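Side-chain contacts in endoglucanase (Mytilus edulis, PDB 1WC2), which hydrolyses internal beta-1,4-glucosidic linkages of cellulose and related beta-glucans as a family 45 glycoside hydrolase, and also has expansin activity: residues 2-7 with 14-19; 54-59 with 150-155; 66-71 with 116-121; 112-117 with 122-127. All coordinates share one frame; numbering follows the deposited sequence. Where two conformers were deposited one is given.

Contact 1 of 4, residues 2-7 with 14-19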
loop_
_atom_site.group_PDB
_atom_site.type_symbol
_atom_site.label_atom_id
_atom_site.label_comp_id
_atom_site.label_asym_id
_atom_site.label_seq_id
_atom_site.Cartn_x
_atom_site.Cartn_y
_atom_site.Cartn_z
ATOM N N GLN A 2 4.415 -14.393 -11.988
ATOM C CA GLN A 2 5.374 -13.450 -11.421
ATOM C C GLN A 2 6.440 -13.109 -12.465
ATOM O O GLN A 2 7.189 -13.983 -12.912
ATOM C CB GLN A 2 6.030 -14.032 -10.165
ATOM C CG GLN A 2 5.053 -14.287 -9.023
ATOM C CD GLN A 2 5.762 -14.825 -7.795
ATOM O OE1 GLN A 2 5.980 -16.029 -7.662
ATOM N NE2 GLN A 2 6.157 -13.933 -6.913
ATOM N N LYS A 3 6.504 -11.842 -12.854
ATOM C CA LYS A 3 7.535 -11.360 -13.777
ATOM C C LYS A 3 8.780 -10.852 -13.047
ATOM O O LYS A 3 9.851 -10.757 -13.653
ATOM C CB LYS A 3 6.976 -10.274 -14.689
ATOM C CG LYS A 3 5.847 -10.775 -15.598
ATOM C CD LYS A 3 5.218 -9.677 -16.454
ATOM C CE LYS A 3 6.147 -9.198 -17.565
ATOM N NZ LYS A 3 5.489 -8.155 -18.403
ATOM N N CYS A 4 8.647 -10.505 -11.766
ATOM C CA CYS A 4 9.796 -10.158 -10.934
ATOM C C CYS A 4 10.538 -11.431 -10.533
ATOM O O CYS A 4 9.915 -12.491 -10.397
ATOM C CB CYS A 4 9.343 -9.415 -9.683
ATOM S SG CYS A 4 8.389 -7.910 -10.000
ATOM N N SER A 5 11.851 -11.316 -10.343
ATOM C CA SER A 5 12.700 -12.468 -10.019
ATOM C C SER A 5 13.801 -12.058 -9.056
ATOM O O SER A 5 14.100 -10.876 -8.887
ATOM C CB SER A 5 13.309 -13.080 -11.283
ATOM O OG SER A 5 14.120 -12.161 -11.954
ATOM N N GLY A 6 14.417 -13.061 -8.450
ATOM C CA GLY A 6 15.471 -12.859 -7.478
ATOM C C GLY A 6 14.944 -12.731 -6.060
ATOM O O GLY A 6 13.737 -12.793 -5.810
ATOM N N ASN A 7 15.870 -12.560 -5.125
ATOM C CA ASN A 7 15.558 -12.445 -3.707
ATOM C C ASN A 7 16.216 -11.178 -3.158
ATOM O O ASN A 7 17.461 -11.110 -3.089
ATOM C CB ASN A 7 16.079 -13.673 -2.955
ATOM C CG ASN A 7 15.859 -13.578 -1.459
ATOM O OD1 ASN A 7 14.943 -12.899 -0.992
ATOM N ND2 ASN A 7 16.696 -14.277 -0.698
ATOM N N LYS A 14 14.453 -2.555 -10.703
ATOM C CA LYS A 14 13.521 -1.886 -9.795
ATOM C C LYS A 14 12.969 -2.883 -8.771
ATOM O O LYS A 14 12.636 -4.012 -9.114
ATOM C CB LYS A 14 12.357 -1.282 -10.588
ATOM C CG LYS A 14 12.781 -0.231 -11.618
ATOM C CD LYS A 14 11.676 0.062 -12.637
ATOM C CE LYS A 14 11.662 -0.943 -13.792
ATOM N NZ LYS A 14 10.667 -0.608 -14.852
ATOM N N SER A 15 12.852 -2.458 -7.525
ATOM C CA SER A 15 12.237 -3.286 -6.492
ATOM C C SER A 15 10.742 -3.506 -6.743
ATOM O O SER A 15 10.031 -2.569 -7.100
ATOM C CB SER A 15 12.432 -2.645 -5.122
ATOM O OG SER A 15 11.826 -3.428 -4.112
ATOM N N CYS A 16 10.279 -4.737 -6.533
ATOM C CA CYS A 16 8.866 -5.059 -6.672
ATOM C C CYS A 16 8.100 -5.071 -5.341
ATOM O O CYS A 16 8.669 -5.313 -4.274
ATOM C CB CYS A 16 8.704 -6.416 -7.365
ATOM S SG CYS A 16 9.444 -6.437 -9.019
ATOM N N ALA A 17 6.795 -4.799 -5.439
ATOM C CA ALA A 17 5.854 -4.921 -4.325
ATOM C C ALA A 17 4.672 -5.761 -4.767
ATOM O O ALA A 17 4.135 -5.579 -5.875
ATOM C CB ALA A 17 5.357 -3.544 -3.874
ATOM N N SER A 18 4.253 -6.673 -3.898
ATOM C CA SER A 18 2.977 -7.353 -4.082
ATOM C C SER A 18 1.844 -6.491 -3.509
ATOM O O SER A 18 2.064 -5.584 -2.692
ATOM C CB SER A 18 3.005 -8.751 -3.441
ATOM O OG SER A 18 3.515 -8.748 -2.110
ATOM N N THR A 19 0.627 -6.775 -3.980
ATOM C CA THR A 19 -0.576 -6.081 -3.534
ATOM C C THR A 19 -1.733 -7.040 -3.267
ATOM O O THR A 19 -1.826 -8.118 -3.879
ATOM C CB THR A 19 -1.053 -5.010 -4.541
ATOM O OG1 THR A 19 -1.520 -5.631 -5.753
ATOM C CG2 THR A 19 0.080 -4.038 -4.909
#
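C4 and C16 are joined by a disulfide, and that bridge is the whole of the contact between residues 2-7 and 14-19. The SG of C4 lies 2.1 Å from the SG of C16. Rotation about the S-S bond is -91°, close to the perpendicular value a relaxed disulfide prefers. Both CB atoms point toward the opposite segment. Each sulfur stands anti to its own carbonyl carbon and beside its own backbone N, with chi1 -57° at C4 and -60° at C16. The two half-cystines therefore have matching first torsions. The CA of C4 and the CA of C16 are 6.7 Å apart, near the upper limit for a disulfide. Both residues are buried. The bridge pins the irregular N-terminal segment to a regular strand. It closes a loop holding strand 10-11 and the first residues of strand 14-22, its antiparallel partner. Y11 packs against both cysteines, and K3 is tied down separately by a salt bridge to E91. Strand 14-22 runs parallel to strand 129-134 and antiparallel to strand 148-155, so the disulfide fastens the N terminus to the sheet of the double-psi beta-barrel, with T151 and Y127 packed against C16.

Contact 2 of 4, residues 54-59 with 150-155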
loop_
_atom_site.group_PDB
_atom_site.type_symbol
_atom_site.label_atom_id
_atom_site.label_comp_id
_atom_site.label_asym_id
_atom_site.label_seq_id
_atom_site.Cartn_x
_atom_site.Cartn_y
_atom_site.Cartn_z
ATOM N N GLN A 54 4.242 -4.549 7.940
ATOM C CA GLN A 54 4.728 -4.037 9.227
ATOM C C GLN A 54 6.102 -3.380 9.188
ATOM O O GLN A 54 6.257 -2.257 9.674
ATOM C CB GLN A 54 4.734 -5.163 10.277
ATOM C CG GLN A 54 5.415 -4.774 11.621
ATOM C CD GLN A 54 4.625 -3.745 12.443
ATOM O OE1 GLN A 54 3.613 -4.096 13.066
ATOM N NE2 GLN A 54 5.084 -2.489 12.461
ATOM N N MET A 55 7.116 -4.068 8.688
ATOM C CA MET A 55 8.465 -3.502 8.805
ATOM C C MET A 55 8.659 -2.243 7.948
ATOM O O MET A 55 9.477 -1.382 8.293
ATOM C CB MET A 55 9.525 -4.547 8.457
ATOM C CG MET A 55 9.853 -5.482 9.592
ATOM S SD MET A 55 10.699 -4.607 10.926
ATOM C CE MET A 55 12.002 -4.073 10.308
ATOM N N TYR A 56 7.895 -2.107 6.862
ATOM C CA TYR A 56 7.874 -0.846 6.117
ATOM C C TYR A 56 7.059 0.246 6.819
ATOM O O TYR A 56 7.472 1.416 6.874
ATOM C CB TYR A 56 7.388 -1.026 4.659
ATOM C CG TYR A 56 7.750 0.209 3.843
ATOM C CD1 TYR A 56 9.047 0.377 3.351
ATOM C CD2 TYR A 56 6.846 1.256 3.643
ATOM C CE1 TYR A 56 9.431 1.526 2.679
ATOM C CE2 TYR A 56 7.225 2.421 2.955
ATOM C CZ TYR A 56 8.524 2.539 2.478
ATOM O OH TYR A 56 8.945 3.682 1.815
ATOM N N PHE A 57 5.915 -0.118 7.378
ATOM C CA PHE A 57 5.130 0.820 8.179
ATOM C C PHE A 57 6.003 1.480 9.259
ATOM O O PHE A 57 5.995 2.711 9.446
ATOM C CB PHE A 57 3.934 0.071 8.798
ATOM C CG PHE A 57 3.042 0.932 9.670
ATOM C CD1 PHE A 57 2.049 1.719 9.111
ATOM C CD2 PHE A 57 3.217 0.959 11.044
ATOM C CE1 PHE A 57 1.237 2.513 9.928
ATOM C CE2 PHE A 57 2.407 1.748 11.856
ATOM C CZ PHE A 57 1.427 2.525 11.306
ATOM N N ASP A 58 6.753 0.643 9.964
ATOM C CA ASP A 58 7.662 1.086 11.015
ATOM C C ASP A 58 8.669 -0.020 11.342
ATOM O O ASP A 58 8.286 -1.101 11.803
ATOM C CB ASP A 58 6.912 1.445 12.300
ATOM C CG ASP A 58 7.787 2.222 13.239
ATOM O OD1 ASP A 58 8.387 1.589 14.151
ATOM O OD2 ASP A 58 7.946 3.453 13.068
ATOM N N SER A 59 9.953 0.258 11.136
ATOM C CA SER A 59 11.000 -0.747 11.334
ATOM C C SER A 59 11.199 -1.103 12.809
ATOM O O SER A 59 11.743 -2.169 13.115
ATOM C CB SER A 59 12.323 -0.271 10.731
ATOM O OG SER A 59 12.829 0.803 11.474
ATOM N N THR A 150 3.778 -5.233 -8.896
ATOM C CA THR A 150 4.174 -3.859 -9.207
ATOM C C THR A 150 5.649 -3.608 -8.942
ATOM O O THR A 150 6.295 -4.371 -8.220
ATOM C CB THR A 150 3.368 -2.837 -8.362
ATOM O OG1 THR A 150 3.724 -2.935 -6.970
ATOM C CG2 THR A 150 1.847 -3.049 -8.490
ATOM N N THR A 151 6.161 -2.508 -9.509
ATOM C CA THR A 151 7.370 -1.861 -8.998
ATOM C C THR A 151 6.943 -0.568 -8.296
ATOM O O THR A 151 5.897 0.006 -8.609
ATOM C CB THR A 151 8.411 -1.584 -10.112
ATOM O OG1 THR A 151 7.799 -0.840 -11.175
ATOM C CG2 THR A 151 8.911 -2.899 -10.715
ATOM N N TRP A 152 7.745 -0.110 -7.335
ATOM C CA TRP A 152 7.315 0.946 -6.414
ATOM C C TRP A 152 8.402 2.000 -6.198
ATOM O O TRP A 152 9.605 1.721 -6.283
ATOM C CB TRP A 152 6.871 0.348 -5.075
ATOM C CG TRP A 152 7.977 -0.249 -4.268
ATOM C CD1 TRP A 152 8.484 -1.504 -4.377
ATOM C CD2 TRP A 152 8.670 0.371 -3.183
ATOM N NE1 TRP A 152 9.479 -1.698 -3.451
ATOM C CE2 TRP A 152 9.603 -0.562 -2.691
ATOM C CE3 TRP A 152 8.592 1.626 -2.566
ATOM C CZ2 TRP A 152 10.445 -0.279 -1.609
ATOM C CZ3 TRP A 152 9.424 1.908 -1.497
ATOM C CH2 TRP A 152 10.336 0.960 -1.032
ATOM N N GLU A 153 7.965 3.213 -5.886
ATOM C CA GLU A 153 8.866 4.331 -5.603
ATOM C C GLU A 153 8.126 5.339 -4.705
ATOM O O GLU A 153 6.891 5.425 -4.739
ATOM C CB GLU A 153 9.311 4.994 -6.911
ATOM C CG GLU A 153 8.147 5.632 -7.639
ATOM C CD GLU A 153 8.439 6.074 -9.064
ATOM O OE1 GLU A 153 9.269 6.997 -9.235
ATOM O OE2 GLU A 153 7.816 5.527 -10.005
ATOM N N VAL A 154 8.874 6.097 -3.913
ATOM C CA VAL A 154 8.326 7.173 -3.095
ATOM C C VAL A 154 8.181 8.442 -3.943
ATOM O O VAL A 154 9.092 8.808 -4.698
ATOM C CB VAL A 154 9.237 7.447 -1.870
ATOM C CG1 VAL A 154 8.726 8.626 -1.040
ATOM C CG2 VAL A 154 9.358 6.194 -1.006
ATOM N N VAL A 155 7.029 9.103 -3.828
ATOM C CA VAL A 155 6.730 10.335 -4.558
ATOM C C VAL A 155 6.057 11.361 -3.640
ATOM O O VAL A 155 5.581 11.028 -2.553
ATOM C CB VAL A 155 5.813 10.063 -5.779
ATOM C CG1 VAL A 155 6.523 9.198 -6.814
ATOM C CG2 VAL A 155 4.499 9.418 -5.356
#
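Y56 reaches across from the short helix 54-57 to W152 and V154 on the strand of residues 150-155. The backbones stay well apart, with 12.2 Å between the CA atoms of Y56 and V154, so the gap is bridged mainly by the Y56 and W152 rings. Q54 starts the helix turn, and its carbonyl O accepts a bond from the backbone N of D58. At Y56 the ring leaves the helix with CG anti to the backbone N (chi1 -164°), a torsion that carries it toward the strand. W152 comes from the opposite direction. The two six-membered rings have centroids 5.5 Å apart and planes at 78°, an oblique meeting. The closest carbons are CE1 of Y56 and CH2 of W152, at 3.9 Å. The phenol oxygen OH of Y56 lies 3.8 Å from CZ3 of W152. It is the same distance from CG2 of V154, which meets only this hydroxyl oxygen. This is van der Waals packing, and the hydroxyl has its polar partner in Q71. H68 stacks its ring on that of Y56. W152 in turn uses NE1 to bond S15. F57 packs on A29 and C69, and D58 is the first residue to leave helical geometry. The contact packs helix 54-57 on the sheet of the double-psi beta-barrel, with the Y56 side chain about 12 Å from that of D132, the probable proton donor. Strand 148-155 lies between strands 14-22 and 72-78, both antiparallel to it. Helix 54-57 follows strand 49-53, and L129 of strand 129-134 packs against both aromatic rings.

Contact 3 of 4, residues 66-71 with 116-121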
loop_
_atom_site.group_PDB
_atom_site.type_symbol
_atom_site.label_atom_id
_atom_site.label_comp_id
_atom_site.label_asym_id
_atom_site.label_seq_id
_atom_site.Cartn_x
_atom_site.Cartn_y
_atom_site.Cartn_z
ATOM N N GLY A 66 3.528 5.058 12.698
ATOM C CA GLY A 66 4.751 4.530 12.132
ATOM C C GLY A 66 5.505 5.550 11.291
ATOM O O GLY A 66 4.936 6.514 10.782
ATOM N N GLN A 67 6.793 5.281 11.112
ATOM C CA GLN A 67 7.698 6.072 10.259
ATOM C C GLN A 67 7.076 6.507 8.941
ATOM O O GLN A 67 7.269 7.650 8.503
ATOM C CB GLN A 67 8.956 5.254 9.906
ATOM C CG GLN A 67 9.924 4.989 11.052
ATOM C CD GLN A 67 10.999 3.983 10.683
ATOM O OE1 GLN A 67 10.718 2.941 10.072
ATOM N NE2 GLN A 67 12.243 4.298 11.032
ATOM N N HIS A 68 6.402 5.577 8.268
ATOM C CA HIS A 68 5.944 5.811 6.908
ATOM C C HIS A 68 4.461 6.151 6.790
ATOM O O HIS A 68 3.936 6.200 5.686
ATOM C CB HIS A 68 6.413 4.671 5.990
ATOM C CG HIS A 68 7.896 4.704 5.762
ATOM N ND1 HIS A 68 8.708 3.594 5.847
ATOM C CD2 HIS A 68 8.719 5.749 5.499
ATOM C CE1 HIS A 68 9.961 3.951 5.613
ATOM N NE2 HIS A 68 9.993 5.254 5.404
ATOM N N CYS A 69 3.806 6.451 7.913
ATOM C CA CYS A 69 2.471 7.055 7.850
ATOM C C CYS A 69 2.501 8.329 6.999
ATOM O O CYS A 69 3.368 9.181 7.183
ATOM C CB CYS A 69 1.973 7.424 9.250
ATOM S SG CYS A 69 1.219 6.065 10.180
ATOM N N GLY A 70 1.533 8.460 6.104
ATOM C CA GLY A 70 1.400 9.644 5.260
ATOM C C GLY A 70 2.283 9.678 4.021
ATOM O O GLY A 70 2.186 10.621 3.220
ATOM N N GLN A 71 3.155 8.682 3.852
ATOM C CA GLN A 71 4.046 8.650 2.699
ATOM C C GLN A 71 3.262 8.144 1.494
ATOM O O GLN A 71 2.446 7.223 1.613
ATOM C CB GLN A 71 5.231 7.727 2.967
ATOM C CG GLN A 71 6.297 7.808 1.904
ATOM C CD GLN A 71 7.453 6.879 2.184
ATOM O OE1 GLN A 71 7.272 5.657 2.232
ATOM N NE2 GLN A 71 8.652 7.443 2.356
ATOM N N GLY A 116 11.037 -9.610 7.328
ATOM C CA GLY A 116 11.771 -9.484 8.578
ATOM C C GLY A 116 12.486 -8.165 8.809
ATOM O O GLY A 116 12.912 -7.875 9.933
ATOM N N SER A 117 12.618 -7.362 7.760
ATOM C CA SER A 117 13.337 -6.087 7.805
ATOM C C SER A 117 12.635 -5.088 6.887
ATOM O O SER A 117 11.824 -5.475 6.036
ATOM C CB SER A 117 14.797 -6.301 7.390
ATOM O OG SER A 117 14.863 -6.924 6.118
ATOM N N GLN A 118 12.942 -3.805 7.059
ATOM C CA GLN A 118 12.279 -2.752 6.281
ATOM C C GLN A 118 12.604 -2.842 4.800
ATOM O O GLN A 118 11.720 -2.641 3.956
ATOM C CB GLN A 118 12.622 -1.358 6.815
ATOM C CG GLN A 118 11.879 -0.238 6.064
ATOM C CD GLN A 118 11.782 1.068 6.830
ATOM O OE1 GLN A 118 12.593 1.981 6.626
ATOM N NE2 GLN A 118 10.800 1.169 7.712
ATOM N N TYR A 119 13.869 -3.144 4.500
ATOM C CA TYR A 119 14.338 -3.410 3.138
ATOM C C TYR A 119 15.066 -4.758 3.136
ATOM O O TYR A 119 15.561 -5.209 4.152
ATOM C CB TYR A 119 15.283 -2.292 2.622
ATOM C CG TYR A 119 14.693 -0.901 2.705
ATOM C CD1 TYR A 119 14.927 -0.093 3.801
ATOM C CD2 TYR A 119 13.872 -0.404 1.699
ATOM C CE1 TYR A 119 14.366 1.174 3.909
ATOM C CE2 TYR A 119 13.305 0.863 1.795
ATOM C CZ TYR A 119 13.558 1.643 2.906
ATOM O OH TYR A 119 12.995 2.900 3.009
ATOM N N GLY A 120 15.151 -5.389 1.968
ATOM C CA GLY A 120 15.974 -6.569 1.773
ATOM C C GLY A 120 15.367 -7.882 2.232
ATOM O O GLY A 120 15.972 -8.929 2.020
ATOM N N GLY A 121 14.211 -7.832 2.896
ATOM C CA GLY A 121 13.496 -9.030 3.304
ATOM C C GLY A 121 12.525 -9.532 2.253
ATOM O O GLY A 121 12.551 -9.083 1.113
#
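Q118 meets Q67 and H68 with the end of its amide, and these three side chains form the close part of the contact. NE2 of Q118 donates to OE1 of Q67 at 3.0 Å, with an N-H...O angle of 149°. The donor is tilted from the carbonyl plane of Q67, and the two amide planes stand 44° apart. The reach is set by an extended Q118 chain, with CG anti to the backbone N (chi1 -177°). OE1 of the same amide sits at the edge of the H68 ring, near its plane, 3.4 Å from CE1. CB of Q67 lies over one face of that ring. Q118 NE2 also bonds the carbonyl of M55, H68 ND1 bonds that of Y56, and Q67 OE1 accepts from S59 N. Q67, though bonded, is itself exposed. The looser side is at Y119, where OH comes only to 4.1 Å from CE1 of H68. This surface contact joins two irregular loops, away from the catalytic residues. Two beta turns, 66-69 and 68-71, shape the first, which the C69-C30 disulfide also holds and which leads into strand 72-78. The second runs on toward strand 129-134. Helix 54-57 lies against both, with Y56 touching Q118 and Y119.

Contact 4 of 4, residues 112-117 with 122-127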
loop_
_atom_site.group_PDB
_atom_site.type_symbol
_atom_site.label_atom_id
_atom_site.label_comp_id
_atom_site.label_asym_id
_atom_site.label_seq_id
_atom_site.Cartn_x
_atom_site.Cartn_y
_atom_site.Cartn_z
ATOM N N TRP A 112 1.964 -12.516 3.413
ATOM C CA TRP A 112 2.151 -11.291 2.635
ATOM C C TRP A 112 2.922 -10.167 3.344
ATOM O O TRP A 112 3.616 -9.386 2.685
ATOM C CB TRP A 112 0.791 -10.724 2.202
ATOM C CG TRP A 112 -0.015 -11.653 1.336
ATOM C CD1 TRP A 112 -1.063 -12.427 1.736
ATOM C CD2 TRP A 112 0.142 -11.897 -0.076
ATOM N NE1 TRP A 112 -1.561 -13.138 0.669
ATOM C CE2 TRP A 112 -0.851 -12.822 -0.459
ATOM C CE3 TRP A 112 1.016 -11.412 -1.059
ATOM C CZ2 TRP A 112 -0.983 -13.290 -1.781
ATOM C CZ3 TRP A 112 0.878 -11.866 -2.363
ATOM C CH2 TRP A 112 -0.114 -12.803 -2.713
ATOM N N CYS A 113 2.776 -10.044 4.665
ATOM C CA CYS A 113 3.277 -8.883 5.420
ATOM C C CYS A 113 4.344 -9.270 6.438
ATOM O O CYS A 113 4.631 -8.519 7.381
ATOM C CB CYS A 113 2.106 -8.150 6.078
ATOM S SG CYS A 113 1.047 -7.432 4.792
ATOM N N ASN A 114 4.977 -10.410 6.182
ATOM C CA ASN A 114 5.921 -11.055 7.099
ATOM C C ASN A 114 7.406 -10.793 6.795
ATOM O O ASN A 114 8.268 -11.532 7.268
ATOM C CB ASN A 114 5.646 -12.576 7.134
ATOM C CG ASN A 114 5.923 -13.255 5.799
ATOM O OD1 ASN A 114 5.444 -12.804 4.737
ATOM N ND2 ASN A 114 6.684 -14.349 5.837
ATOM N N GLN A 115 7.727 -9.741 6.045
ATOM C CA GLN A 115 9.132 -9.373 5.829
ATOM C C GLN A 115 9.804 -9.139 7.179
ATOM O O GLN A 115 9.246 -8.491 8.045
ATOM C CB GLN A 115 9.240 -8.093 5.002
ATOM C CG GLN A 115 8.675 -8.153 3.576
ATOM C CD GLN A 115 7.157 -7.959 3.456
ATOM O OE1 GLN A 115 6.443 -7.799 4.463
ATOM N NE2 GLN A 115 6.666 -7.962 2.211
ATOM N N GLY A 116 11.037 -9.610 7.328
ATOM C CA GLY A 116 11.771 -9.484 8.578
ATOM C C GLY A 116 12.486 -8.165 8.809
ATOM O O GLY A 116 12.912 -7.875 9.933
ATOM N N SER A 117 12.618 -7.362 7.760
ATOM C CA SER A 117 13.337 -6.087 7.805
ATOM C C SER A 117 12.635 -5.088 6.887
ATOM O O SER A 117 11.824 -5.475 6.036
ATOM C CB SER A 117 14.797 -6.301 7.390
ATOM O OG SER A 117 14.863 -6.924 6.118
ATOM N N HIS A 122 11.650 -10.458 2.640
ATOM C CA HIS A 122 10.727 -11.059 1.679
ATOM C C HIS A 122 9.493 -11.589 2.394
ATOM O O HIS A 122 9.585 -12.117 3.510
ATOM C CB HIS A 122 11.434 -12.192 0.887
ATOM C CG HIS A 122 11.976 -13.265 1.786
ATOM N ND1 HIS A 122 13.212 -13.170 2.390
ATOM C CD2 HIS A 122 11.408 -14.396 2.270
ATOM C CE1 HIS A 122 13.391 -14.209 3.189
ATOM N NE2 HIS A 122 12.318 -14.976 3.123
ATOM N N ASN A 123 8.341 -11.457 1.746
ATOM C CA ASN A 123 7.178 -12.254 2.126
ATOM C C ASN A 123 7.272 -13.659 1.503
ATOM O O ASN A 123 8.292 -14.002 0.908
ATOM C CB ASN A 123 5.853 -11.523 1.836
ATOM C CG ASN A 123 5.601 -11.245 0.363
ATOM O OD1 ASN A 123 6.170 -11.893 -0.529
ATOM N ND2 ASN A 123 4.702 -10.289 0.106
ATOM N N LYS A 124 6.238 -14.487 1.641
ATOM C CA LYS A 124 6.336 -15.880 1.179
ATOM C C LYS A 124 6.384 -16.004 -0.345
ATOM O O LYS A 124 6.734 -17.065 -0.858
ATOM C CB LYS A 124 5.216 -16.733 1.779
ATOM C CG LYS A 124 5.295 -16.875 3.285
ATOM C CD LYS A 124 4.391 -17.971 3.818
ATOM C CE LYS A 124 4.277 -17.918 5.335
ATOM N NZ LYS A 124 3.284 -18.869 5.896
ATOM N N TYR A 125 6.082 -14.924 -1.059
ATOM C CA TYR A 125 6.160 -14.880 -2.509
ATOM C C TYR A 125 7.401 -14.119 -3.023
ATOM O O TYR A 125 7.566 -13.956 -4.234
ATOM C CB TYR A 125 4.864 -14.291 -3.063
ATOM C CG TYR A 125 3.662 -15.194 -2.834
ATOM C CD1 TYR A 125 2.746 -14.904 -1.852
ATOM C CD2 TYR A 125 3.456 -16.349 -3.599
ATOM C CE1 TYR A 125 1.631 -15.723 -1.646
ATOM C CE2 TYR A 125 2.338 -17.178 -3.393
ATOM C CZ TYR A 125 1.436 -16.842 -2.437
ATOM O OH TYR A 125 0.330 -17.651 -2.226
ATOM N N GLY A 126 8.262 -13.657 -2.102
ATOM C CA GLY A 126 9.559 -13.078 -2.433
ATOM C C GLY A 126 9.677 -11.559 -2.408
ATOM O O GLY A 126 10.751 -11.044 -2.702
ATOM N N TYR A 127 8.613 -10.836 -2.073
ATOM C CA TYR A 127 8.600 -9.374 -2.218
ATOM C C TYR A 127 9.044 -8.644 -0.952
ATOM O O TYR A 127 8.579 -8.971 0.146
ATOM C CB TYR A 127 7.200 -8.887 -2.619
ATOM C CG TYR A 127 6.729 -9.464 -3.937
ATOM C CD1 TYR A 127 5.945 -10.607 -3.979
ATOM C CD2 TYR A 127 7.109 -8.897 -5.147
ATOM C CE1 TYR A 127 5.546 -11.174 -5.191
ATOM C CE2 TYR A 127 6.715 -9.446 -6.367
ATOM C CZ TYR A 127 5.920 -10.586 -6.382
ATOM O OH TYR A 127 5.513 -11.185 -7.557
HETATM O O HOH W 1 8.854 -15.485 3.911
HETATM O O HOH W 2 10.237 -13.435 6.215
HETATM O O HOH W 3 12.142 -11.445 5.399
#
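N123 sends its amide nitrogen to the backbone of W112, ND2 to O at 2.9 Å, nearly straight at 160°. The acceptor lies in the amide plane of N123. The same ND2 also bonds OG of S18 on strand 14-22. A second bond runs the other way across the contact: NE2 of Q115 donates to the carbonyl O of Y127 at 3.0 Å. It arrives above that carbonyl plane, while the backbone N of N123 reaches the same oxygen from the opposite face. The Q115 chain is bent at chi2 (82°), which brings its amide alongside that of N123. OD1 of N123 accepts from the backbone N of Y125 and of Y127, again from opposite faces. The first of these bonds makes an Asx turn, which overlies the type I beta turn from N123 to G126. N123 so ties this turn to residues 112-117 of the same loop. Waters extend the polar network. One donates to the carbonyl O atoms of N114 and H122, and another accepts from the backbone N of G116 and of H122. C113, disulfide-bonded to C103, has its side chain about 5 Å from that of D132, the probable proton donor. N114 packs closely, with OD1 3.2 Å from CA of N123 and the two amide planes nearly parallel. Beyond the hydrogen bonds, Y125 lies over one face of the W112 indole in an offset stack, with centroids 4.6 Å apart and planes at 30°. Its CE1 is 3.6 Å from CH2 of W112. K124 lays its CG near ND2 of N114, and its NZ forms a salt bridge with D111.

In the fold
From the N terminus, contact 1 closes first, a short loop that ties the N-terminal segment to the sheet at strand 14-22. Contact 2 then opens at helix 54-57 and closes far along the chain at strand 148-155, tying the helix to the same sheet. Contacts 3 and 4 both fall within that long loop. Contact 3 joins the 66-71 loop to 116-121. The first segment of contact 4, 112-117, overlaps the second of contact 3 at G116 and S117, and contact 4 folds the 112-127 loop on itself. Contacts 2 and 3 are the closest pair, with centres about 5 Å apart. Contact 1 meets contact 2 through neighbouring strands, and contact 4 through S18 with N123.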